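Local coordinates for pectinesterase 1 (Solanum lycopersicum, PDB 1XG2), which hydrolyses the methyl esters of cell-wall pectin, releasing methanol and leaving de-esterified polygalacturonate, and may help prepare fruit walls for softening during ripening, at residues Lys107-Ala112 with Tyr130-Tyr135. Numbering follows the deposited sequence.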
# COMPACT_ATOMS: atom_id res chain seq x y z
N LYS A 107 19.85 -2.13 9.66
CA LYS A 107 19.82 -2.00 8.19
C LYS A 107 18.73 -1.06 7.66
O LYS A 107 18.52 -0.96 6.44
CB LYS A 107 19.67 -3.39 7.56
CG LYS A 107 20.86 -4.33 7.84
CD LYS A 107 22.16 -3.84 7.20
CE LYS A 107 23.22 -4.94 7.15
NZ LYS A 107 24.47 -4.45 6.58
N ASP A 108 18.04 -0.37 8.57
CA ASP A 108 16.97 0.57 8.24
C ASP A 108 15.86 -0.12 7.44
O ASP A 108 15.51 -1.27 7.74
CB ASP A 108 17.54 1.82 7.53
CG ASP A 108 18.53 2.58 8.41
OD1 ASP A 108 18.48 2.43 9.64
OD2 ASP A 108 19.38 3.35 7.93
N GLN A 109 15.29 0.55 6.44
CA GLN A 109 14.14 -0.02 5.71
C GLN A 109 14.45 -1.38 5.09
O GLN A 109 15.37 -1.51 4.26
CB GLN A 109 13.63 0.92 4.62
CG GLN A 109 13.19 2.29 5.13
CD GLN A 109 14.22 3.39 4.89
OE1 GLN A 109 15.43 3.16 5.00
NE2 GLN A 109 13.75 4.57 4.57
N ALA A 110 13.68 -2.38 5.49
CA ALA A 110 13.86 -3.73 4.99
C ALA A 110 12.51 -4.47 5.06
O ALA A 110 12.12 -4.97 6.11
CB ALA A 110 14.92 -4.44 5.82
N VAL A 111 11.82 -4.51 3.93
CA VAL A 111 10.43 -4.95 3.82
C VAL A 111 10.34 -6.47 3.80
O VAL A 111 11.11 -7.13 3.09
CB VAL A 111 9.78 -4.37 2.53
CG1 VAL A 111 8.33 -4.92 2.33
CG2 VAL A 111 9.79 -2.86 2.56
N ALA A 112 9.41 -7.02 4.58
CA ALA A 112 9.06 -8.43 4.46
C ALA A 112 8.12 -8.64 3.28
O ALA A 112 8.48 -9.27 2.28
CB ALA A 112 8.46 -8.95 5.75
N TYR A 130 11.52 -5.47 11.00
CA TYR A 130 11.72 -4.37 11.93
C TYR A 130 11.18 -3.08 11.32
O TYR A 130 9.98 -2.82 11.44
CB TYR A 130 13.19 -4.25 12.35
CG TYR A 130 13.60 -5.34 13.30
CD1 TYR A 130 13.87 -6.62 12.84
CD2 TYR A 130 13.66 -5.11 14.67
CE1 TYR A 130 14.23 -7.62 13.70
CE2 TYR A 130 14.00 -6.12 15.54
CZ TYR A 130 14.28 -7.37 15.05
OH TYR A 130 14.63 -8.38 15.90
N GLN A 131 12.03 -2.29 10.66
CA GLN A 131 11.57 -1.06 10.04
C GLN A 131 10.92 -1.38 8.69
O GLN A 131 11.52 -2.08 7.88
CB GLN A 131 12.72 -0.04 9.88
CG GLN A 131 12.35 1.22 9.08
CD GLN A 131 13.34 2.36 9.27
OE1 GLN A 131 14.43 2.17 9.82
NE2 GLN A 131 12.97 3.55 8.80
N ASP A 132 9.70 -0.90 8.47
CA ASP A 132 8.99 -1.05 7.19
C ASP A 132 8.60 -2.50 6.87
O ASP A 132 8.64 -2.93 5.73
CB ASP A 132 9.80 -0.50 6.01
CG ASP A 132 9.82 1.01 5.95
OD1 ASP A 132 9.50 1.67 6.95
OD2 ASP A 132 10.17 1.62 4.90
N THR A 133 8.21 -3.26 7.89
CA THR A 133 7.84 -4.66 7.70
C THR A 133 6.87 -4.92 6.54
O THR A 133 7.12 -5.78 5.71
CB THR A 133 7.17 -5.17 8.98
OG1 THR A 133 8.13 -5.20 10.04
CG2 THR A 133 6.73 -6.61 8.83
N LEU A 134 5.77 -4.15 6.51
CA LEU A 134 4.66 -4.40 5.60
C LEU A 134 4.37 -3.17 4.76
O LEU A 134 3.86 -2.16 5.26
CB LEU A 134 3.40 -4.82 6.37
CG LEU A 134 2.12 -4.99 5.54
CD1 LEU A 134 2.35 -6.07 4.49
CD2 LEU A 134 0.93 -5.33 6.41
N TYR A 135 4.72 -3.26 3.49
CA TYR A 135 4.49 -2.22 2.50
C TYR A 135 3.17 -2.50 1.79
O TYR A 135 3.15 -3.15 0.74
CB TYR A 135 5.65 -2.22 1.49
CG TYR A 135 5.90 -0.94 0.72
CD1 TYR A 135 4.99 0.10 0.70
CD2 TYR A 135 7.10 -0.78 0.02
CE1 TYR A 135 5.26 1.27 -0.01
CE2 TYR A 135 7.38 0.37 -0.67
CZ TYR A 135 6.47 1.39 -0.70
OH TYR A 135 6.78 2.53 -1.41
O HOH W 1 14.95 -2.98 9.59
O HOH W 2 16.19 4.03 10.65
O HOH W 3 13.07 -4.71 8.65
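Q109, Q131 and D132 meet in the active-site cleft of the pectinesterase domain, a right-handed parallel beta-helix, where two loops on neighbouring turns run side by side. By similarity Q109 binds substrate and Q131 stabilises the transition state. D132 is the predicted proton donor. The amides of Q109 and Q131 are stacked, their planes 22° apart, with Q131 NE2 4.1 Å from Q109 CD. The Q131 chain gets there with CG anti to the backbone N (chi1 173°) and runs on extended over the backbone of D108 and Q109. Its OE1 is tied through a water to D108 OD1; the water donates to both oxygens, and lies 2.7 Å from Q131 OE1. An alanine in place of Q131 would probably leave one face of the Q109 amide without its stacking partner and cost the water its bond to OE1. D132 lies alongside the Q109 side chain, pointing the same way, and meets its CB and CG. Its OD2 lies 3.1 Å from Q109 CG, a close approach to aliphatic carbon, and the carboxylate stands steeply to the Q109 amide, at 75°. The backbones are joined by two hydrogen bonds. A110 N donates to Q131 O (3.2 Å) in a nearly straight bond, and A112 N to T133 O (2.8 Å) in a more bent one. Between them V111 CA makes a CH...O contact with D132 O (3.3 Å). V111 CG1 packs on Y135 CB (3.9 Å). Y135 also packs on T114 of the bound inhibitor chain. The D132 side chain also lies close to T79 and the predicted nucleophile D153, while F156 of strand 155-157 packs on V111 and D132 and stacks on the Y135 ring. The two loops lead into strands 113-115 and 134-136, adjacent in one parallel sheet.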